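Local coordinates for protein putative hyaluronoglucosaminidase (Clostridium perfringens, PDB 6PWI) that probably hydrolyses terminal N-acetylhexosamine residues from glycans as a family 84 glycoside hydrolase, this piece comprising the N-terminal domain, the barrel and the helices that follow it, at residues A[63-68]-A[246-251]; A[556-561]-A[586-591]; A[256-261]-A[293-298]. All blocks are in the same frame, centred on the assembly; numbering follows the deposited sequence.

Contact 1 of 3, residues A[63-68]-A[246-251]; sequences GIDEAT and ATKNKF
Lys248 NZ is held between two carboxylates: across the contact it forms a salt bridge with Asp65 OD2 at 3.0 Å, and a second one with Asp145 on the neighbouring helix 144-158. At Asp65 it meets the syn lone pair of OD2. The two side chains approach from opposite directions, and the lysine bends only at its end (chi4 -55°) to bring the ammonium group in. The other oxygen of the same aspartate is used within its own segment. Asp65 OD1 accepts from Thr68 N at 2.9 Å, nearly along the C-O axis, and from Thr68 OG1, which comes from above the carboxylate plane. Both Asp65 oxygens are therefore engaged, which should fix the rotation of the group. The Lys248 and Thr68 side chains cross at about a right angle, with Lys248 CE 3.3 Å from Thr68 OG1, while Ala67 CB rests 4.4 Å from Ala246 CA. A water links Ala67 O and Ala246 O. Asp65 is thus the N-cap of helix 66-78, and the lysine just past the end of helix 231-247 ties that cap to the catalytic barrel, forming an interface between the barrel and the N-terminal domain.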
loop_
_atom_site.group_PDB
_atom_site.type_symbol
_atom_site.label_atom_id
_atom_site.label_comp_id
_atom_site.label_asym_id
_atom_site.label_seq_id
_atom_site.Cartn_x
_atom_site.Cartn_y
_atom_site.Cartn_z
ATOM N N GLY A 63 18.456 -1.912 24.090
ATOM C CA GLY A 63 17.817 -0.914 23.246
ATOM C C GLY A 63 16.601 -1.433 22.473
ATOM O O GLY A 63 15.878 -0.638 21.870
ATOM N N ILE A 64 16.389 -2.759 22.489
ATOM C CA ILE A 64 15.324 -3.413 21.742
ATOM C C ILE A 64 14.014 -3.300 22.530
ATOM O O ILE A 64 13.965 -3.667 23.704
ATOM C CB ILE A 64 15.722 -4.876 21.437
ATOM C CG1 ILE A 64 17.066 -4.995 20.704
ATOM C CG2 ILE A 64 14.611 -5.625 20.718
ATOM C CD1 ILE A 64 17.219 -4.121 19.475
ATOM N N ASP A 65 12.956 -2.775 21.889
ATOM C CA ASP A 65 11.703 -2.473 22.577
ATOM C C ASP A 65 10.775 -3.686 22.566
ATOM O O ASP A 65 11.082 -4.699 21.936
ATOM C CB ASP A 65 11.039 -1.194 22.055
ATOM C CG ASP A 65 10.475 -1.255 20.637
ATOM O OD1 ASP A 65 10.249 -2.379 20.120
ATOM O OD2 ASP A 65 10.256 -0.165 20.051
ATOM N N GLU A 66 9.635 -3.567 23.262
ATOM C CA GLU A 66 8.748 -4.702 23.468
ATOM C C GLU A 66 8.163 -5.178 22.137
ATOM O O GLU A 66 8.057 -6.384 21.905
ATOM C CB GLU A 66 7.666 -4.408 24.508
ATOM C CG GLU A 66 8.142 -4.573 25.948
ATOM C CD GLU A 66 8.594 -5.961 26.398
ATOM O OE1 GLU A 66 7.793 -6.922 26.276
ATOM O OE2 GLU A 66 9.751 -6.086 26.881
ATOM N N ALA A 67 7.791 -4.225 21.273
ATOM C CA ALA A 67 7.204 -4.550 19.981
ATOM C C ALA A 67 8.177 -5.387 19.149
ATOM O O ALA A 67 7.765 -6.298 18.434
ATOM C CB ALA A 67 6.783 -3.289 19.265
ATOM N N THR A 68 9.473 -5.086 19.278
ATOM C CA THR A 68 10.533 -5.744 18.533
ATOM C C THR A 68 10.797 -7.143 19.103
ATOM O O THR A 68 11.057 -8.074 18.346
ATOM C CB THR A 68 11.753 -4.815 18.421
ATOM O OG1 THR A 68 11.288 -3.534 17.991
ATOM C CG2 THR A 68 12.809 -5.302 17.455
ATOM N N ALA A 246 2.497 -2.435 17.509
ATOM C CA ALA A 246 2.887 -3.834 17.391
ATOM C C ALA A 246 3.469 -4.135 16.007
ATOM O O ALA A 246 4.344 -4.987 15.880
ATOM C CB ALA A 246 1.706 -4.725 17.693
ATOM N N THR A 247 2.970 -3.437 14.976
ATOM C CA THR A 247 3.311 -3.731 13.590
ATOM C C THR A 247 4.352 -2.740 13.077
ATOM O O THR A 247 5.006 -2.993 12.065
ATOM C CB THR A 247 2.077 -3.631 12.685
ATOM O OG1 THR A 247 1.600 -2.285 12.758
ATOM C CG2 THR A 247 0.993 -4.631 13.031
ATOM N N LYS A 248 4.459 -1.602 13.781
ATOM C CA LYS A 248 5.386 -0.507 13.513
ATOM C C LYS A 248 4.973 0.258 12.259
ATOM O O LYS A 248 5.687 1.144 11.795
ATOM C CB LYS A 248 6.861 -0.925 13.583
ATOM C CG LYS A 248 7.487 -0.737 14.954
ATOM C CD LYS A 248 8.947 -1.126 15.038
ATOM C CE LYS A 248 9.432 -1.256 16.467
ATOM N NZ LYS A 248 9.185 -0.021 17.252
ATOM N N ASN A 249 3.795 -0.095 11.742
ATOM C CA ASN A 249 3.070 0.703 10.773
ATOM C C ASN A 249 2.281 1.750 11.566
ATOM O O ASN A 249 1.088 1.584 11.804
ATOM C CB ASN A 249 2.202 -0.231 9.919
ATOM C CG ASN A 249 1.649 0.365 8.637
ATOM O OD1 ASN A 249 1.583 -0.326 7.626
ATOM N ND2 ASN A 249 1.223 1.620 8.652
ATOM N N LYS A 250 2.962 2.819 11.999
ATOM C CA LYS A 250 2.453 3.697 13.046
ATOM C C LYS A 250 1.154 4.366 12.613
ATOM O O LYS A 250 0.980 4.707 11.446
ATOM C CB LYS A 250 3.405 4.858 13.353
ATOM C CG LYS A 250 4.855 4.500 13.646
ATOM C CD LYS A 250 5.739 5.727 13.899
ATOM C CE LYS A 250 5.850 6.695 12.733
ATOM N NZ LYS A 250 6.642 6.154 11.596
ATOM N N PHE A 251 0.276 4.587 13.598
ATOM C CA PHE A 251 -0.908 5.414 13.466
ATOM C C PHE A 251 -0.498 6.883 13.561
ATOM O O PHE A 251 -0.049 7.333 14.617
ATOM C CB PHE A 251 -1.883 5.057 14.589
ATOM C CG PHE A 251 -3.245 5.698 14.508
ATOM C CD1 PHE A 251 -4.334 4.993 14.006
ATOM C CD2 PHE A 251 -3.449 6.999 14.948
ATOM C CE1 PHE A 251 -5.594 5.569 13.946
ATOM C CE2 PHE A 251 -4.709 7.576 14.882
ATOM C CZ PHE A 251 -5.780 6.859 14.387
HETATM O O HOH W 1 5.347 -6.594 17.877
#

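Contact 2 of 3, residues A[556-561]-A[586-591]; sequences LAESTI and EEEYTA
Ser559 and Glu588 bring the two helices together by van der Waals contact, Ser559 CB lying 3.5 Å from Glu588 CB. Next to it, Ser559 CB and OG also lie against the backbone N and CB of Tyr589. The other apolar contact is at Leu556, which starts off away from the opposing helix but whose CD2 branch comes back to it, Leu556 CD2 lying 4.2 Å from Tyr589 CD1. CD2 meets the tyrosine ring at its edge, near the ring plane, and Ile617 of helix 613-623 packs on the same leucine. This is an antiparallel helical hairpin: segments 556-561 and 586-591, on helices 540-572 and 575-591, run antiparallel at 162°, the helices being joined by a tight turn within the helical part of the chain that follows the barrel. A serine and the first carbons of a glutamate at the crossing suit a closest approach of only 7.8 Å between the axes of these segments. Among the polar groups, Ser559 OG sits anti to its backbone N and hydrogen-bonds to Gly585 O, so the hydroxyl joins the two helices just outside the segment. Within helix 540-572, Leu556 O accepts from both Thr560 N and Thr560 OG1, which reach it from opposite faces of its plane. The charges form a group of their own. Glu558 OE1 and Glu588 OE2 come within 3.5 Å, their carboxylate planes 37° apart; Glu558 extends beyond CG while Glu588 folds at chi2 (-69°), laying Glu588 CD against Glu558 CB at 3.8 Å. The proximity may raise the pKa of one of them.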
loop_
_atom_site.group_PDB
_atom_site.type_symbol
_atom_site.label_atom_id
_atom_site.label_comp_id
_atom_site.label_asym_id
_atom_site.label_seq_id
_atom_site.Cartn_x
_atom_site.Cartn_y
_atom_site.Cartn_z
ATOM N N LEU A 556 -19.816 -11.276 -17.460
ATOM C CA LEU A 556 -19.046 -10.898 -18.637
ATOM C C LEU A 556 -18.446 -12.147 -19.278
ATOM O O LEU A 556 -18.468 -12.278 -20.497
ATOM C CB LEU A 556 -17.925 -9.909 -18.292
ATOM C CG LEU A 556 -18.297 -8.472 -17.922
ATOM C CD1 LEU A 556 -17.030 -7.643 -17.799
ATOM C CD2 LEU A 556 -19.247 -7.830 -18.921
ATOM N N ALA A 557 -17.890 -13.044 -18.455
ATOM C CA ALA A 557 -17.285 -14.267 -18.966
ATOM C C ALA A 557 -18.333 -15.139 -19.657
ATOM O O ALA A 557 -18.074 -15.685 -20.726
ATOM C CB ALA A 557 -16.582 -15.020 -17.867
ATOM N N GLU A 558 -19.520 -15.257 -19.047
ATOM C CA GLU A 558 -20.587 -16.064 -19.613
ATOM C C GLU A 558 -21.071 -15.450 -20.924
ATOM O O GLU A 558 -21.357 -16.171 -21.874
ATOM C CB GLU A 558 -21.708 -16.277 -18.595
ATOM C CG GLU A 558 -21.486 -17.514 -17.743
ATOM C CD GLU A 558 -22.247 -17.599 -16.429
ATOM O OE1 GLU A 558 -22.943 -16.619 -16.070
ATOM O OE2 GLU A 558 -22.142 -18.652 -15.757
ATOM N N SER A 559 -21.143 -14.117 -20.968
ATOM C CA SER A 559 -21.598 -13.380 -22.138
ATOM C C SER A 559 -20.625 -13.564 -23.302
ATOM O O SER A 559 -21.037 -13.783 -24.436
ATOM C CB SER A 559 -21.779 -11.924 -21.807
ATOM O OG SER A 559 -22.143 -11.182 -22.956
ATOM N N THR A 560 -19.327 -13.468 -23.012
ATOM C CA THR A 560 -18.320 -13.583 -24.051
ATOM C C THR A 560 -18.353 -14.993 -24.633
ATOM O O THR A 560 -18.284 -15.157 -25.846
ATOM C CB THR A 560 -16.944 -13.145 -23.536
ATOM O OG1 THR A 560 -17.097 -11.812 -23.043
ATOM C CG2 THR A 560 -15.871 -13.188 -24.603
ATOM N N ILE A 561 -18.483 -15.993 -23.758
ATOM C CA ILE A 561 -18.499 -17.389 -24.165
ATOM C C ILE A 561 -19.715 -17.654 -25.057
ATOM O O ILE A 561 -19.604 -18.345 -26.073
ATOM C CB ILE A 561 -18.422 -18.326 -22.941
ATOM C CG1 ILE A 561 -17.057 -18.213 -22.253
ATOM C CG2 ILE A 561 -18.734 -19.768 -23.328
ATOM C CD1 ILE A 561 -16.973 -18.927 -20.919
ATOM N N GLU A 586 -26.737 -11.702 -24.951
ATOM C CA GLU A 586 -27.392 -10.445 -24.625
ATOM C C GLU A 586 -27.854 -10.436 -23.168
ATOM O O GLU A 586 -27.792 -9.398 -22.514
ATOM C CB GLU A 586 -28.632 -10.246 -25.494
ATOM C CG GLU A 586 -28.357 -9.759 -26.900
ATOM C CD GLU A 586 -29.625 -9.803 -27.739
ATOM O OE1 GLU A 586 -30.072 -10.918 -28.066
ATOM O OE2 GLU A 586 -30.190 -8.728 -28.026
ATOM N N GLU A 587 -28.346 -11.584 -22.682
ATOM C CA GLU A 587 -28.932 -11.686 -21.354
ATOM C C GLU A 587 -27.832 -11.588 -20.302
ATOM O O GLU A 587 -28.029 -10.968 -19.260
ATOM C CB GLU A 587 -29.742 -12.974 -21.177
ATOM C CG GLU A 587 -31.042 -12.993 -21.967
ATOM C CD GLU A 587 -31.741 -14.344 -22.101
ATOM O OE1 GLU A 587 -31.131 -15.382 -21.732
ATOM O OE2 GLU A 587 -32.900 -14.361 -22.576
ATOM N N GLU A 588 -26.673 -12.186 -20.604
ATOM C CA GLU A 588 -25.546 -12.184 -19.685
ATOM C C GLU A 588 -24.947 -10.783 -19.578
ATOM O O GLU A 588 -24.599 -10.348 -18.484
ATOM C CB GLU A 588 -24.511 -13.238 -20.068
ATOM C CG GLU A 588 -25.037 -14.657 -19.988
ATOM C CD GLU A 588 -25.330 -15.216 -18.602
ATOM O OE1 GLU A 588 -25.383 -14.428 -17.620
ATOM O OE2 GLU A 588 -25.504 -16.452 -18.505
ATOM N N TYR A 589 -24.847 -10.071 -20.708
ATOM C CA TYR A 589 -24.339 -8.712 -20.649
ATOM C C TYR A 589 -25.246 -7.867 -19.759
ATOM O O TYR A 589 -24.748 -7.114 -18.920
ATOM C CB TYR A 589 -24.114 -8.077 -22.025
ATOM C CG TYR A 589 -23.616 -6.655 -21.938
ATOM C CD1 TYR A 589 -22.366 -6.376 -21.406
ATOM C CD2 TYR A 589 -24.403 -5.581 -22.329
ATOM C CE1 TYR A 589 -21.899 -5.077 -21.288
ATOM C CE2 TYR A 589 -23.953 -4.273 -22.217
ATOM C CZ TYR A 589 -22.694 -4.021 -21.695
ATOM O OH TYR A 589 -22.212 -2.747 -21.583
ATOM N N THR A 590 -26.570 -7.997 -19.938
ATOM C CA THR A 590 -27.502 -7.234 -19.117
ATOM C C THR A 590 -27.299 -7.584 -17.643
ATOM O O THR A 590 -27.223 -6.688 -16.808
ATOM C CB THR A 590 -28.951 -7.351 -19.608
ATOM O OG1 THR A 590 -28.991 -6.512 -20.758
ATOM C CG2 THR A 590 -29.967 -6.834 -18.610
ATOM N N ALA A 591 -27.189 -8.889 -17.359
ATOM C CA ALA A 591 -26.948 -9.423 -16.027
ATOM C C ALA A 591 -25.709 -8.780 -15.393
ATOM O O ALA A 591 -25.713 -8.448 -14.207
ATOM C CB ALA A 591 -26.821 -10.928 -16.100
#

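Contact 3 of 3, residues A[256-261]-A[293-298]; sequences HPFLKD and FGVLAD
His256 lies over Leu296 in a CH-pi contact: Leu296 CB sits 3.7 Å from the centroid of the imidazole, 17° off the ring normal and shifted toward the rim. Leu296 CD1 lies beside His256 NE2, while His256 CE1 is 3.6 Å from Asp298 OD1, the ring and carboxylate planes being 77° apart. On its other nitrogen, ND1, the histidine hydrogen-bonds to Asp299, the predicted proton donor, so this ring is probably a second-shell group that helps position it. Asp298 and Asp299 form the consecutive aspartate pair characteristic of family 84, at the C-terminal end of barrel strand 293-296; the loop 256-261 leaves the neighbouring parallel strand 250-255 at the same end of the (beta/alpha)8 barrel. Pro257 comes next, crossing Val295 at about a right angle with Pro257 CG 4.1 Å from Val295 CG1. Its CG also lies over one face of the Phe258 ring. That phenylalanine continues the apolar cluster: Phe258 CE2 touches Val295 CG1 at 3.8 Å and Phe258 CD2 touches Ala297 CB at 4.0 Å, with Leu310 of helix 304-321 packing on the same side chain. The Phe258 backbone N donates to a water that in turn donates to Leu296 O, each bond 3.0 Å long.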
loop_
_atom_site.group_PDB
_atom_site.type_symbol
_atom_site.label_atom_id
_atom_site.label_comp_id
_atom_site.label_asym_id
_atom_site.label_seq_id
_atom_site.Cartn_x
_atom_site.Cartn_y
_atom_site.Cartn_z
ATOM N N HIS A 256 -7.176 19.440 10.713
ATOM C CA HIS A 256 -7.430 20.558 9.813
ATOM C C HIS A 256 -7.728 21.817 10.623
ATOM O O HIS A 256 -8.892 22.132 10.849
ATOM C CB HIS A 256 -8.667 20.281 8.949
ATOM C CG HIS A 256 -8.471 19.194 7.952
ATOM N ND1 HIS A 256 -8.274 19.457 6.610
ATOM C CD2 HIS A 256 -8.433 17.850 8.092
ATOM C CE1 HIS A 256 -8.128 18.316 5.964
ATOM N NE2 HIS A 256 -8.217 17.314 6.853
ATOM N N PRO A 257 -6.720 22.573 11.108
ATOM C CA PRO A 257 -6.989 23.759 11.922
ATOM C C PRO A 257 -7.147 25.112 11.227
ATOM O O PRO A 257 -7.182 26.137 11.903
ATOM C CB PRO A 257 -5.732 23.799 12.795
ATOM C CG PRO A 257 -4.638 23.331 11.866
ATOM C CD PRO A 257 -5.285 22.278 10.991
ATOM N N PHE A 258 -7.267 25.135 9.895
ATOM C CA PHE A 258 -7.263 26.415 9.202
ATOM C C PHE A 258 -8.565 26.630 8.441
ATOM O O PHE A 258 -8.589 27.375 7.462
ATOM C CB PHE A 258 -6.067 26.544 8.254
ATOM C CG PHE A 258 -4.713 26.332 8.881
ATOM C CD1 PHE A 258 -4.177 27.272 9.751
ATOM C CD2 PHE A 258 -3.968 25.200 8.589
ATOM C CE1 PHE A 258 -2.931 27.077 10.325
ATOM C CE2 PHE A 258 -2.719 25.008 9.161
ATOM C CZ PHE A 258 -2.203 25.947 10.029
ATOM N N LEU A 259 -9.646 25.995 8.901
ATOM C CA LEU A 259 -10.946 26.229 8.290
ATOM C C LEU A 259 -11.457 27.613 8.701
ATOM O O LEU A 259 -10.728 28.363 9.356
ATOM C CB LEU A 259 -11.907 25.104 8.694
ATOM C CG LEU A 259 -11.479 23.692 8.290
ATOM C CD1 LEU A 259 -12.396 22.651 8.910
ATOM C CD2 LEU A 259 -11.435 23.530 6.779
ATOM N N LYS A 260 -12.700 27.935 8.291
ATOM C CA LYS A 260 -13.364 29.204 8.568
ATOM C C LYS A 260 -13.407 29.462 10.077
ATOM O O LYS A 260 -13.008 30.534 10.531
ATOM C CB LYS A 260 -14.760 29.268 7.931
ATOM N N ASP A 261 -13.863 28.465 10.848
ATOM C CA ASP A 261 -13.988 28.601 12.292
ATOM C C ASP A 261 -12.670 28.228 12.966
ATOM O O ASP A 261 -12.623 28.080 14.183
ATOM C CB ASP A 261 -15.083 27.689 12.858
ATOM C CG ASP A 261 -16.321 27.555 11.985
ATOM O OD1 ASP A 261 -16.856 28.606 11.550
ATOM O OD2 ASP A 261 -16.745 26.396 11.747
ATOM N N PHE A 293 2.228 13.218 13.947
ATOM C CA PHE A 293 1.059 14.028 13.652
ATOM C C PHE A 293 1.181 14.667 12.270
ATOM O O PHE A 293 2.279 14.986 11.823
ATOM C CB PHE A 293 0.887 15.092 14.740
ATOM C CG PHE A 293 0.603 14.536 16.111
ATOM C CD1 PHE A 293 -0.694 14.232 16.499
ATOM C CD2 PHE A 293 1.633 14.302 17.010
ATOM C CE1 PHE A 293 -0.958 13.713 17.759
ATOM C CE2 PHE A 293 1.370 13.775 18.268
ATOM C CZ PHE A 293 0.076 13.485 18.643
ATOM N N GLY A 294 0.030 14.858 11.611
ATOM C CA GLY A 294 -0.066 15.594 10.360
ATOM C C GLY A 294 -0.947 16.829 10.517
ATOM O O GLY A 294 -1.929 16.808 11.259
ATOM N N VAL A 295 -0.575 17.909 9.822
ATOM C CA VAL A 295 -1.365 19.132 9.787
ATOM C C VAL A 295 -1.788 19.372 8.341
ATOM O O VAL A 295 -0.942 19.481 7.458
ATOM C CB VAL A 295 -0.573 20.327 10.356
ATOM C CG1 VAL A 295 -1.304 21.645 10.144
ATOM C CG2 VAL A 295 -0.258 20.136 11.829
ATOM N N LEU A 296 -3.099 19.446 8.099
ATOM C CA LEU A 296 -3.600 19.474 6.735
ATOM C C LEU A 296 -4.156 20.856 6.411
ATOM O O LEU A 296 -5.054 21.340 7.096
ATOM C CB LEU A 296 -4.665 18.388 6.569
ATOM C CG LEU A 296 -4.264 16.991 7.036
ATOM C CD1 LEU A 296 -5.341 15.975 6.689
ATOM C CD2 LEU A 296 -2.932 16.569 6.439
ATOM N N ALA A 297 -3.637 21.458 5.336
ATOM C CA ALA A 297 -3.966 22.828 4.973
ATOM C C ALA A 297 -4.549 22.904 3.562
ATOM O O ALA A 297 -4.655 23.990 2.997
ATOM C CB ALA A 297 -2.741 23.702 5.112
ATOM N N ASP A 298 -4.935 21.754 2.999
ATOM C CA ASP A 298 -5.482 21.700 1.651
ATOM C C ASP A 298 -6.743 22.557 1.555
ATOM O O ASP A 298 -7.111 22.995 0.472
ATOM C CB ASP A 298 -5.762 20.262 1.211
ATOM C CG ASP A 298 -6.507 19.450 2.255
ATOM O OD1 ASP A 298 -5.912 19.171 3.312
ATOM O OD2 ASP A 298 -7.685 19.113 2.009
HETATM O O HOH W 2 -7.190 23.377 7.434
#

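Overall arrangement
Contacts 1 and 3 share the barrel. Segment 246-251 runs into strand 250-255, whose far end leads to the loop of contact 3, and strand 293-296 is its neighbour in the sheet. Their centres are 29 Å apart and their nearest atoms about 6 Å. Contact 1 thus meets the N-terminal domain at the opposite end of strand 250-255 from contact 3, whose His256 side chain comes within about 3 Å of that of Asp299, the predicted proton donor. Contact 2 belongs to the helices that follow the barrel, with its centre 50 Å from that of contact 1 and 48 Å from that of contact 3, and so lies remote from the predicted active site beside contact 3.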